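Local coordinates for ribokinase RBSK (Mycobacterium tuberculosis, PDB 3GO6), which probably phosphorylates D-ribose at O-5, using ATP and magnesium, to give D-ribose 5-phosphate, at residues M30-V35 with A49-T54; D37-P42 with I113-A118; V103-P108 with P128-H133; A118-T123 with V241-A246; P236-V241 with A278-T283. All coordinates share one frame; numbering follows the deposited sequence.

Interaction 1: residues M30-V35 with A49-T54; sequences MDLTFV and ASLTRT. With RIB (alpha-D-ribofuranose), chain C.
The strands of 30-35 and 49-54 run antiparallel, their axes 165° apart. Asp31 with Thr54 and Thr33 with Thr52 form hydrogen-bonded pairs, while Leu32 with Arg53 and Phe34 with Leu51 form non-hydrogen-bonded ones. Thr33 N gives to Thr52 O at 2.9 Å, and Thr52 N returns the bond to Thr33 O. Leu51 CD1 sits over the centre of the Phe34 ring, 3.7 Å from its centroid, a CH-pi contact. Arg53 sets CG anti to its N (chi1 178°) and stays extended to NE; its guanidinium has Met30 CG above one face, toward the rim, and NH1 is held by Gln87 of helix 83-94. Leu32 CD2 packs on Arg53 CG at 3.7 Å. The face with Asp31, Thr33, Thr52 and Thr54 is mostly polar. One water bonds Asp31 O and the hydroxyls of Thr33, Thr52 and Thr54. Another joins Asp31 OD2 to Thr54 OG1. The Asp31 carboxylate takes two sugar hydroxyls: ribose O2 gives to OD1 at 2.6 Å, and O3 to OD2 at 2.6 Å. Leu32 packs on Leu32 of the second subunit. This is the small lid sheet of the ribokinase fold: one face closes the ribose pocket, and the other packs in the dimer clasp.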
# COMPACT_ATOMS: atom_id res chain seq x y z
N MET A 30 10.34 -2.61 1.87
CA MET A 30 9.84 -1.23 2.02
C MET A 30 8.39 -1.27 2.57
O MET A 30 7.56 -1.99 2.03
CB MET A 30 9.91 -0.48 0.69
CG MET A 30 9.57 1.01 0.81
SD MET A 30 10.85 1.96 1.66
CE MET A 30 12.28 1.75 0.56
N ASP A 31 8.12 -0.49 3.63
CA ASP A 31 6.85 -0.52 4.34
C ASP A 31 6.01 0.66 3.93
O ASP A 31 6.48 1.81 3.93
CB ASP A 31 7.08 -0.41 5.86
CG ASP A 31 7.62 -1.69 6.48
OD1 ASP A 31 7.62 -2.74 5.81
OD2 ASP A 31 8.04 -1.63 7.67
N LEU A 32 4.75 0.39 3.62
CA LEU A 32 3.75 1.44 3.42
C LEU A 32 2.83 1.35 4.64
O LEU A 32 2.14 0.36 4.82
CB LEU A 32 2.97 1.21 2.12
CG LEU A 32 3.84 1.28 0.85
CD1 LEU A 32 3.00 0.89 -0.35
CD2 LEU A 32 4.42 2.67 0.64
N THR A 33 2.89 2.35 5.51
CA THR A 33 2.13 2.33 6.77
C THR A 33 0.97 3.31 6.65
O THR A 33 1.17 4.49 6.38
CB THR A 33 3.00 2.67 7.99
OG1 THR A 33 4.17 1.84 8.02
CG2 THR A 33 2.22 2.47 9.31
N PHE A 34 -0.24 2.79 6.87
CA PHE A 34 -1.50 3.52 6.73
C PHE A 34 -2.15 3.61 8.11
O PHE A 34 -2.24 2.61 8.83
CB PHE A 34 -2.48 2.77 5.83
CG PHE A 34 -2.05 2.64 4.38
CD1 PHE A 34 -2.64 3.43 3.40
CD2 PHE A 34 -1.11 1.68 4.00
CE1 PHE A 34 -2.28 3.30 2.04
CE2 PHE A 34 -0.73 1.54 2.64
CZ PHE A 34 -1.31 2.35 1.67
N VAL A 35 -2.61 4.81 8.46
CA VAL A 35 -3.39 4.96 9.70
C VAL A 35 -4.86 5.08 9.32
O VAL A 35 -5.22 5.87 8.42
CB VAL A 35 -2.91 6.16 10.55
CG1 VAL A 35 -3.88 6.42 11.73
CG2 VAL A 35 -1.51 5.91 11.06
N ALA A 49 -6.13 7.82 6.88
CA ALA A 49 -5.86 9.15 7.39
C ALA A 49 -4.46 9.65 6.98
O ALA A 49 -4.26 10.86 6.78
CB ALA A 49 -5.98 9.14 8.93
N SER A 50 -3.51 8.72 6.86
CA SER A 50 -2.13 9.06 6.53
C SER A 50 -1.43 7.84 5.92
O SER A 50 -1.89 6.71 6.07
CB SER A 50 -1.36 9.52 7.77
OG SER A 50 -1.24 8.47 8.73
N LEU A 51 -0.33 8.11 5.21
CA LEU A 51 0.48 7.06 4.59
C LEU A 51 1.94 7.49 4.68
O LEU A 51 2.28 8.63 4.34
CB LEU A 51 0.08 6.85 3.12
CG LEU A 51 1.07 6.07 2.23
CD1 LEU A 51 1.26 4.63 2.76
CD2 LEU A 51 0.64 6.04 0.77
N THR A 52 2.79 6.60 5.17
CA THR A 52 4.23 6.81 5.10
C THR A 52 4.88 5.66 4.33
O THR A 52 4.33 4.57 4.26
CB THR A 52 4.90 6.88 6.50
OG1 THR A 52 4.75 5.63 7.18
CG2 THR A 52 4.32 8.03 7.36
N ARG A 53 6.05 5.92 3.75
CA ARG A 53 6.82 4.92 3.03
C ARG A 53 8.20 4.87 3.70
O ARG A 53 8.95 5.83 3.63
CB ARG A 53 6.91 5.31 1.54
CG ARG A 53 7.73 4.35 0.69
CD ARG A 53 7.68 4.74 -0.80
NE ARG A 53 8.51 3.82 -1.59
CZ ARG A 53 9.82 3.95 -1.78
NH1 ARG A 53 10.47 4.98 -1.26
NH2 ARG A 53 10.49 3.05 -2.52
N THR A 54 8.51 3.77 4.41
CA THR A 54 9.74 3.70 5.22
C THR A 54 10.38 2.31 5.13
O THR A 54 9.69 1.33 4.96
CB THR A 54 9.46 3.99 6.75
OG1 THR A 54 8.46 3.09 7.24
CG2 THR A 54 9.02 5.47 6.98
O5 RIB C . 6.93 -6.74 12.10
C5 RIB C . 6.65 -5.66 11.18
C4 RIB C . 7.37 -5.94 9.85
O4 RIB C . 6.71 -7.06 9.21
C3 RIB C . 7.27 -4.81 8.85
O3 RIB C . 8.43 -3.93 8.82
C2 RIB C . 7.00 -5.50 7.53
O2 RIB C . 8.03 -5.23 6.57
C1 RIB C . 6.86 -6.99 7.80
O1 RIB C . 8.04 -7.72 7.44
O HOH W 1 9.15 0.76 8.35
O HOH W 2 5.89 3.25 6.36
O HOH W 3 0.78 6.61 8.22

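Interaction 2: residues D37-P42 with I113-A118; sequences DALPRP and IIVVDA
The flat group here is the Asp117 carboxylate, whose OD2 lies against the branch of Leu39, 3.6 Å from Leu39 CG and 3.8 Å from Leu39 CD1. Its other oxygen, OD1, has Ser119 OG as hydrogen-bond partner. These carboxylate contacts with Leu39 are van der Waals ones. Leu39 CG lies beside its own backbone N (chi1 -58°); with chi2 near anti, CD2 reaches Val115. There Leu39 CD2 meets Val115 CG1 at 3.8 Å, the two side chains passing alongside, pointing opposite ways. The Pro40 ring adds a looser touch, with CD 4.3 Å from Val115 CG1. One backbone bond closes the contact: Ala118 N gives to Asp37 O at 3.0 Å, with an N-H...O angle of 159°. The donor is tilted from the carbonyl plane. The same oxygen also touches Asp117 CB at 3.5 Å and Ala118 CB at 3.4 Å, so the loop backbone rests closely on the start of the turn. In the dimer, Leu39 meets Pro42 and Val115 meets Leu125 of the second subunit. The loop 37-42 follows strand 29-35, which is paired with strand 110-116. Leu39 and Val115 both also touch Thr123 of strand 122-127.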
# COMPACT_ATOMS: atom_id res chain seq x y z
N ASP A 37 -9.20 4.62 11.04
CA ASP A 37 -10.01 4.51 12.26
C ASP A 37 -10.23 3.03 12.61
O ASP A 37 -9.90 2.59 13.70
CB ASP A 37 -11.35 5.23 12.09
CG ASP A 37 -12.17 5.20 13.37
OD1 ASP A 37 -11.67 5.67 14.43
OD2 ASP A 37 -13.30 4.66 13.32
N ALA A 38 -10.76 2.28 11.65
CA ALA A 38 -10.98 0.85 11.80
C ALA A 38 -10.29 0.06 10.68
O ALA A 38 -10.27 0.49 9.52
CB ALA A 38 -12.48 0.55 11.79
N LEU A 39 -9.75 -1.11 11.01
CA LEU A 39 -9.20 -2.00 9.97
C LEU A 39 -10.29 -2.34 8.95
O LEU A 39 -11.44 -2.63 9.33
CB LEU A 39 -8.63 -3.28 10.59
CG LEU A 39 -7.52 -3.10 11.64
CD1 LEU A 39 -7.24 -4.42 12.36
CD2 LEU A 39 -6.21 -2.56 11.01
N PRO A 40 -9.93 -2.32 7.64
CA PRO A 40 -10.92 -2.69 6.61
C PRO A 40 -11.39 -4.14 6.76
O PRO A 40 -10.61 -5.03 7.12
CB PRO A 40 -10.14 -2.53 5.29
CG PRO A 40 -8.94 -1.67 5.62
CD PRO A 40 -8.62 -1.96 7.06
N ARG A 41 -12.68 -4.37 6.52
CA ARG A 41 -13.25 -5.71 6.50
C ARG A 41 -13.37 -6.16 5.06
O ARG A 41 -13.35 -5.32 4.16
CB ARG A 41 -14.61 -5.73 7.21
CG ARG A 41 -14.49 -5.64 8.73
CD ARG A 41 -15.80 -5.16 9.37
NE ARG A 41 -16.12 -3.80 8.93
CZ ARG A 41 -17.11 -3.05 9.41
NH1 ARG A 41 -17.92 -3.52 10.36
NH2 ARG A 41 -17.29 -1.83 8.93
N PRO A 42 -13.47 -7.48 4.81
CA PRO A 42 -13.55 -7.95 3.43
C PRO A 42 -14.65 -7.24 2.63
O PRO A 42 -15.76 -7.05 3.14
CB PRO A 42 -13.84 -9.44 3.60
CG PRO A 42 -13.21 -9.79 4.89
CD PRO A 42 -13.48 -8.60 5.77
N ILE A 113 2.55 -3.93 3.65
CA ILE A 113 1.49 -2.98 3.99
C ILE A 113 1.20 -3.13 5.48
O ILE A 113 0.87 -4.23 5.94
CB ILE A 113 0.15 -3.27 3.21
CG1 ILE A 113 0.39 -3.37 1.70
CG2 ILE A 113 -0.94 -2.20 3.54
CD1 ILE A 113 1.08 -2.15 1.09
N ILE A 114 1.34 -2.04 6.22
CA ILE A 114 1.04 -2.03 7.64
C ILE A 114 -0.17 -1.12 7.83
O ILE A 114 -0.16 0.02 7.39
CB ILE A 114 2.21 -1.47 8.49
CG1 ILE A 114 3.60 -1.96 8.00
CG2 ILE A 114 1.91 -1.64 10.01
CD1 ILE A 114 3.86 -3.31 8.22
N VAL A 115 -1.21 -1.63 8.49
CA VAL A 115 -2.38 -0.79 8.76
C VAL A 115 -2.55 -0.68 10.28
O VAL A 115 -2.53 -1.70 10.98
CB VAL A 115 -3.65 -1.37 8.10
CG1 VAL A 115 -4.83 -0.36 8.21
CG2 VAL A 115 -3.38 -1.71 6.65
N VAL A 116 -2.70 0.54 10.78
CA VAL A 116 -2.72 0.80 12.24
C VAL A 116 -4.05 1.50 12.51
O VAL A 116 -4.36 2.50 11.85
CB VAL A 116 -1.52 1.68 12.69
CG1 VAL A 116 -1.56 1.96 14.21
CG2 VAL A 116 -0.20 1.00 12.29
N ASP A 117 -4.83 0.93 13.42
CA ASP A 117 -6.18 1.46 13.72
C ASP A 117 -6.21 2.35 14.98
O ASP A 117 -5.17 2.63 15.60
CB ASP A 117 -7.25 0.33 13.75
CG ASP A 117 -7.15 -0.59 15.00
OD1 ASP A 117 -6.56 -0.22 16.03
OD2 ASP A 117 -7.71 -1.71 14.94
N ALA A 118 -7.41 2.79 15.35
CA ALA A 118 -7.58 3.72 16.47
C ALA A 118 -7.13 3.18 17.84
O ALA A 118 -6.78 3.96 18.73
CB ALA A 118 -9.03 4.22 16.52

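Interaction 3: residues V103-P108 with P128-H133; sequences VTVPGP and PGANAH
Gly129 passes close to the carbonyl of Pro108, its C atom 3.7 Å from Pro108 O. Its phi is positive, which by itself favours glycine. Ala130 then gives its backbone N to Pro108 O at 2.9 Å. The N-H...O angle is a bent 136°, although the donor lies almost in line with the C=O bond. Ala130 CB also touches Pro108 O, at 3.5 Å, and faces Val105 CB at 4.2 Å. Asn131 points away from 103-108. Its ND2 reaches back to Pro128 O at 2.9 Å, on a lone pair in the carbonyl plane. The Asn131 backbone N gives to the same oxygen, so two bonds hold Pro128 O. Asn131 OD1 accepts from Val28 N. Residues 130-132 form a short 3-10 turn just after strand 122-127, where the lid sheet returns to the main body of the ribokinase fold. The segment 103-108 faces it from the loop leading into strand 110-116, and strand 103-104 pairs with strand 78-79. His133 ends the segment by crossing Val105 at about a right angle: its CB lies 3.8 Å from Val105 CG1, and its backbone O lies 4.0 Å from Val105 CG2.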
# COMPACT_ATOMS: atom_id res chain seq x y z
N VAL A 103 22.82 -10.19 -0.39
CA VAL A 103 22.87 -10.42 -1.82
C VAL A 103 21.89 -9.49 -2.54
O VAL A 103 20.95 -8.95 -1.93
CB VAL A 103 22.58 -11.89 -2.20
CG1 VAL A 103 23.66 -12.83 -1.68
CG2 VAL A 103 21.22 -12.33 -1.68
N THR A 104 22.13 -9.29 -3.84
CA THR A 104 21.16 -8.65 -4.72
C THR A 104 20.56 -9.75 -5.59
O THR A 104 21.28 -10.57 -6.15
CB THR A 104 21.81 -7.54 -5.54
OG1 THR A 104 22.23 -6.52 -4.64
CG2 THR A 104 20.80 -6.90 -6.52
N VAL A 105 19.23 -9.77 -5.67
CA VAL A 105 18.49 -10.76 -6.46
C VAL A 105 17.71 -9.99 -7.54
O VAL A 105 17.32 -8.85 -7.31
CB VAL A 105 17.59 -11.61 -5.51
CG1 VAL A 105 16.43 -12.24 -6.22
CG2 VAL A 105 18.45 -12.69 -4.82
N PRO A 106 17.55 -10.58 -8.75
CA PRO A 106 16.78 -9.83 -9.75
C PRO A 106 15.34 -9.50 -9.31
O PRO A 106 14.70 -10.28 -8.60
CB PRO A 106 16.76 -10.78 -10.96
CG PRO A 106 17.93 -11.67 -10.78
CD PRO A 106 18.06 -11.86 -9.29
N GLY A 107 14.83 -8.35 -9.72
CA GLY A 107 13.43 -7.99 -9.48
C GLY A 107 13.22 -7.21 -8.19
O GLY A 107 14.17 -6.76 -7.55
N PRO A 108 11.95 -6.99 -7.82
CA PRO A 108 11.64 -6.07 -6.75
C PRO A 108 12.12 -6.50 -5.36
O PRO A 108 12.11 -7.70 -5.02
CB PRO A 108 10.10 -5.99 -6.78
CG PRO A 108 9.73 -6.44 -8.17
CD PRO A 108 10.74 -7.50 -8.49
N PRO A 128 6.78 -10.72 -0.43
CA PRO A 128 8.19 -10.84 -0.08
C PRO A 128 9.19 -10.44 -1.17
O PRO A 128 10.32 -10.08 -0.84
CB PRO A 128 8.35 -12.31 0.34
CG PRO A 128 7.24 -13.01 -0.32
CD PRO A 128 6.10 -12.03 -0.39
N GLY A 129 8.79 -10.47 -2.44
CA GLY A 129 9.73 -10.08 -3.52
C GLY A 129 11.06 -10.83 -3.43
O GLY A 129 11.08 -12.07 -3.31
N ALA A 130 12.16 -10.09 -3.45
CA ALA A 130 13.51 -10.67 -3.37
C ALA A 130 13.73 -11.59 -2.16
O ALA A 130 14.48 -12.57 -2.25
CB ALA A 130 14.56 -9.55 -3.39
N ASN A 131 13.08 -11.27 -1.03
CA ASN A 131 13.24 -12.10 0.18
C ASN A 131 12.87 -13.56 -0.03
O ASN A 131 13.46 -14.43 0.60
CB ASN A 131 12.43 -11.53 1.37
CG ASN A 131 12.82 -10.11 1.69
OD1 ASN A 131 13.92 -9.85 2.20
ND2 ASN A 131 11.94 -9.17 1.33
N ALA A 132 11.90 -13.82 -0.90
CA ALA A 132 11.48 -15.19 -1.23
C ALA A 132 12.55 -15.96 -2.01
O ALA A 132 12.45 -17.18 -2.16
CB ALA A 132 10.16 -15.17 -2.04
N HIS A 133 13.56 -15.26 -2.49
CA HIS A 133 14.63 -15.89 -3.27
C HIS A 133 15.99 -15.88 -2.57
O HIS A 133 17.01 -16.05 -3.22
CB HIS A 133 14.73 -15.25 -4.65
CG HIS A 133 13.43 -15.26 -5.38
ND1 HIS A 133 12.89 -16.42 -5.90
CD2 HIS A 133 12.54 -14.28 -5.62
CE1 HIS A 133 11.73 -16.14 -6.46
NE2 HIS A 133 11.48 -14.85 -6.30

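Interaction 4: residues A118-T123 with V241-A246; sequences ASAENT and VDTAGA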
# COMPACT_ATOMS: atom_id res chain seq x y z
N ALA A 118 -7.41 2.79 15.35
CA ALA A 118 -7.58 3.72 16.47
C ALA A 118 -7.13 3.18 17.84
O ALA A 118 -6.78 3.96 18.73
CB ALA A 118 -9.03 4.22 16.52
N SER A 119 -7.13 1.86 18.00
CA SER A 119 -6.67 1.26 19.25
C SER A 119 -5.16 0.96 19.28
O SER A 119 -4.65 0.35 20.24
CB SER A 119 -7.44 -0.04 19.52
OG SER A 119 -7.06 -1.02 18.56
N ALA A 120 -4.45 1.39 18.23
CA ALA A 120 -3.01 1.12 18.02
C ALA A 120 -2.69 -0.32 17.60
O ALA A 120 -1.52 -0.69 17.47
CB ALA A 120 -2.15 1.55 19.23
N GLU A 121 -3.72 -1.13 17.39
CA GLU A 121 -3.55 -2.47 16.83
C GLU A 121 -3.11 -2.35 15.37
O GLU A 121 -3.34 -1.33 14.74
CB GLU A 121 -4.84 -3.28 16.94
CG GLU A 121 -4.74 -4.73 16.42
CD GLU A 121 -3.70 -5.59 17.16
OE1 GLU A 121 -4.12 -6.37 18.06
OE2 GLU A 121 -2.47 -5.49 16.88
N ASN A 122 -2.46 -3.39 14.84
CA ASN A 122 -1.91 -3.35 13.48
C ASN A 122 -2.12 -4.67 12.74
O ASN A 122 -2.26 -5.72 13.39
CB ASN A 122 -0.42 -2.97 13.52
CG ASN A 122 0.49 -4.14 13.92
OD1 ASN A 122 0.94 -4.91 13.07
ND2 ASN A 122 0.76 -4.28 15.22
N THR A 123 -2.17 -4.61 11.42
CA THR A 123 -2.09 -5.81 10.57
C THR A 123 -0.92 -5.61 9.62
O THR A 123 -0.56 -4.47 9.29
CB THR A 123 -3.36 -6.07 9.70
OG1 THR A 123 -3.55 -5.01 8.74
CG2 THR A 123 -4.63 -6.22 10.58
N VAL A 241 0.87 4.11 21.08
CA VAL A 241 0.63 4.93 19.90
C VAL A 241 0.49 4.04 18.67
O VAL A 241 -0.42 4.22 17.86
CB VAL A 241 1.77 5.96 19.73
CG1 VAL A 241 1.74 6.60 18.35
CG2 VAL A 241 1.67 7.01 20.82
N ASP A 242 1.39 3.06 18.54
CA ASP A 242 1.45 2.20 17.37
C ASP A 242 2.20 0.93 17.76
O ASP A 242 3.40 0.97 17.99
CB ASP A 242 2.18 2.94 16.23
CG ASP A 242 2.34 2.09 14.97
OD1 ASP A 242 1.84 0.95 14.91
OD2 ASP A 242 2.97 2.61 14.02
N THR A 243 1.49 -0.19 17.82
CA THR A 243 2.09 -1.47 18.20
C THR A 243 2.93 -2.10 17.07
O THR A 243 3.70 -3.02 17.32
CB THR A 243 1.03 -2.49 18.65
OG1 THR A 243 0.11 -2.71 17.58
CG2 THR A 243 0.27 -1.98 19.88
N ALA A 244 2.75 -1.63 15.84
CA ALA A 244 3.50 -2.20 14.72
C ALA A 244 5.00 -2.04 14.96
O ALA A 244 5.46 -1.00 15.43
CB ALA A 244 3.09 -1.55 13.42
N GLY A 245 5.74 -3.11 14.68
CA GLY A 245 7.17 -3.08 14.83
C GLY A 245 7.63 -3.47 16.23
O GLY A 245 8.80 -3.75 16.42
N ALA A 246 6.74 -3.47 17.22
CA ALA A 246 7.20 -3.72 18.59
C ALA A 246 7.69 -5.15 18.80
O ALA A 246 8.63 -5.39 19.59
CB ALA A 246 6.13 -3.35 19.61
O HOH W 4 4.17 -5.20 13.44
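Ala120 O is gripped twice by Thr243. The hydroxyl OG1 gives to Ala120 O at 2.6 Å, and the backbone N of Thr243 gives to it at 3.1 Å, with an N-H...O angle of 161°. The hydroxyl is slightly tilted from the carbonyl plane. Thr243 OG1 is in turn an acceptor: Asn122 ND2 gives to it at 2.9 Å, and the oxygen lies in the amide plane. These bonds fix both the Thr243 hydroxyl and the rotation of the Asn122 amide. Thr243 keeps OG1 between its backbone N and carbonyl carbon (chi1 59°), which puts the oxygen between both partners. The amide lies along Ala244, with Asn122 CG 3.7 Å from Ala244 CB. A water links Asn122 OD1 to Gly245 N. Ala120 CB rests on Val241 O at 3.5 Å. On the other segment, Asp242 OD1 accepts from Ala244 N, an Asx turn, and Thr243 to Ala246 make a type II turn with Gly245 as N-cap of the next helix. The run DTAGAGD, which begins at Asp242, fits the C-terminal signature of the PfkB family. Asp242 and Ala244 belong to the magnesium ion site, and Thr243 contacts ADP in another structure of this protein. The turn 118-121 connects strands 110-116 and 122-127 of the lid sheet, so the bonds join the lid to the start of helix 246-257. Asp242 touches Val116 and Ala244 touches Ile114, both on strand 110-116, while the Asn122 backbone is hydrogen-bonded to the second subunit.

Interaction 5: residues P236-V241 with A278-T283; sequences PTVTPV and AGALAT
Thr283 turns its hydroxyl back between its own N and carbonyl carbon (chi1 70°), and Val238 has CG1 anti to its carbonyl carbon (chi1 -61°), which leaves CG2 between N and that carbon. The two meet: Val238 CG2 lies 3.5 Å from Thr283 OG1, the side chains crossing at a slant. The hydroxyl is already engaged. Thr283 OG1 gives to Ala280 O at 2.6 Å, on a lone pair in the carbonyl plane. Thr283 N also gives to Ala280 O, at 3.0 Å, so this carbonyl holds two donors from one residue. Val238 CG2 touches Ala280 O as well, at 3.9 Å, which lays a methyl group beside the polar pair. The segment 278-283 covers the C-terminal part of helix 265-282, and the loop 236-241 runs over it on the way from strand 229-233 to helix 246-257. The contact sets the loop that leads into helix 246-257 against the end of the following helix, 265-282. Ala282 belongs to the magnesium ion site, where the same residues are predicted to bind potassium, and Asp242, next after the loop, belongs to that site too. Toward the start of the loop, Pro236 touches the helix, with CD 4.1 Å from Ala280 CB, and Pro236 O is 3.8 Å from the same methyl. At the other end Val241 N gives to Thr283 O at 2.7 Å, a straight bond of 168°, and Val241 CB rests 3.6 Å from Thr283 O. Asp242 N probably also gives a hydrogen bond to Thr283 O.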
# COMPACT_ATOMS: atom_id res chain seq x y z
N PRO A 236 6.52 -2.84 31.19
CA PRO A 236 6.06 -1.53 31.68
C PRO A 236 4.68 -1.14 31.12
O PRO A 236 4.37 -1.42 29.95
CB PRO A 236 7.12 -0.57 31.16
CG PRO A 236 8.34 -1.41 30.99
CD PRO A 236 7.87 -2.77 30.62
N THR A 237 3.86 -0.50 31.95
CA THR A 237 2.55 -0.03 31.53
C THR A 237 2.74 1.26 30.74
O THR A 237 3.41 2.17 31.21
CB THR A 237 1.63 0.24 32.74
OG1 THR A 237 1.58 -0.93 33.56
CG2 THR A 237 0.21 0.58 32.28
N VAL A 238 2.17 1.33 29.54
CA VAL A 238 2.29 2.52 28.69
C VAL A 238 0.98 2.85 27.99
O VAL A 238 0.11 1.98 27.83
CB VAL A 238 3.43 2.36 27.61
CG1 VAL A 238 4.81 2.15 28.26
CG2 VAL A 238 3.10 1.24 26.65
N THR A 239 0.83 4.10 27.57
CA THR A 239 -0.22 4.46 26.64
C THR A 239 0.32 4.28 25.21
O THR A 239 1.23 5.00 24.80
CB THR A 239 -0.66 5.93 26.82
OG1 THR A 239 -0.96 6.20 28.20
CG2 THR A 239 -1.86 6.25 25.95
N PRO A 240 -0.23 3.32 24.46
CA PRO A 240 0.35 2.97 23.14
C PRO A 240 -0.02 3.97 22.06
O PRO A 240 -1.09 4.60 22.11
CB PRO A 240 -0.30 1.63 22.81
CG PRO A 240 -1.63 1.67 23.52
CD PRO A 240 -1.45 2.54 24.75
N VAL A 241 0.87 4.11 21.08
CA VAL A 241 0.63 4.93 19.90
C VAL A 241 0.49 4.04 18.67
O VAL A 241 -0.42 4.22 17.86
CB VAL A 241 1.77 5.96 19.73
CG1 VAL A 241 1.74 6.60 18.35
CG2 VAL A 241 1.67 7.01 20.82
N ALA A 278 11.76 -3.04 26.13
CA ALA A 278 12.01 -2.42 24.82
C ALA A 278 10.78 -2.48 23.91
O ALA A 278 10.46 -1.50 23.23
CB ALA A 278 13.23 -3.04 24.14
N GLY A 279 10.09 -3.61 23.92
CA GLY A 279 8.84 -3.78 23.19
C GLY A 279 7.79 -2.76 23.59
O GLY A 279 7.10 -2.19 22.73
N ALA A 280 7.67 -2.51 24.89
CA ALA A 280 6.72 -1.51 25.40
C ALA A 280 7.06 -0.11 24.89
O ALA A 280 6.19 0.60 24.35
CB ALA A 280 6.70 -1.54 26.93
N LEU A 281 8.33 0.27 25.03
CA LEU A 281 8.86 1.54 24.53
C LEU A 281 8.62 1.71 23.03
O LEU A 281 8.34 2.82 22.54
CB LEU A 281 10.37 1.64 24.80
CG LEU A 281 10.85 1.80 26.24
CD1 LEU A 281 12.36 1.90 26.28
CD2 LEU A 281 10.20 3.01 26.94
N ALA A 282 8.73 0.60 22.30
CA ALA A 282 8.53 0.60 20.85
C ALA A 282 7.09 0.97 20.48
O ALA A 282 6.85 1.53 19.43
CB ALA A 282 8.92 -0.77 20.28
N THR A 283 6.13 0.71 21.37
CA THR A 283 4.73 1.05 21.10
C THR A 283 4.41 2.54 21.31
O THR A 283 3.31 3.00 21.00
CB THR A 283 3.75 0.20 21.94
OG1 THR A 283 3.84 0.60 23.32
CG2 THR A 283 4.08 -1.30 21.81

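In the fold
From the N terminus, interaction 1 closes the loop between 30-35 and 49-54, which includes strand 45-47. Interaction 2 opens within that loop at 37-42 and closes at 113-118, so the two cross. Interaction 3 opens at 103-108, before interaction 2 closes, and crosses it; it ties the loop before strand 110-116 to the exit of strand 122-127. Interaction 4 opens at 118-123, before interaction 3 closes, and crosses it in turn. Interaction 5 opens at 236-241, crosses interaction 4 and shares Val241 with it, tying the loop before helix 246-257 to helix 265-282. Interactions 1, 2 and 4 join in the lid sheet; these and interaction 3 reach the second subunit.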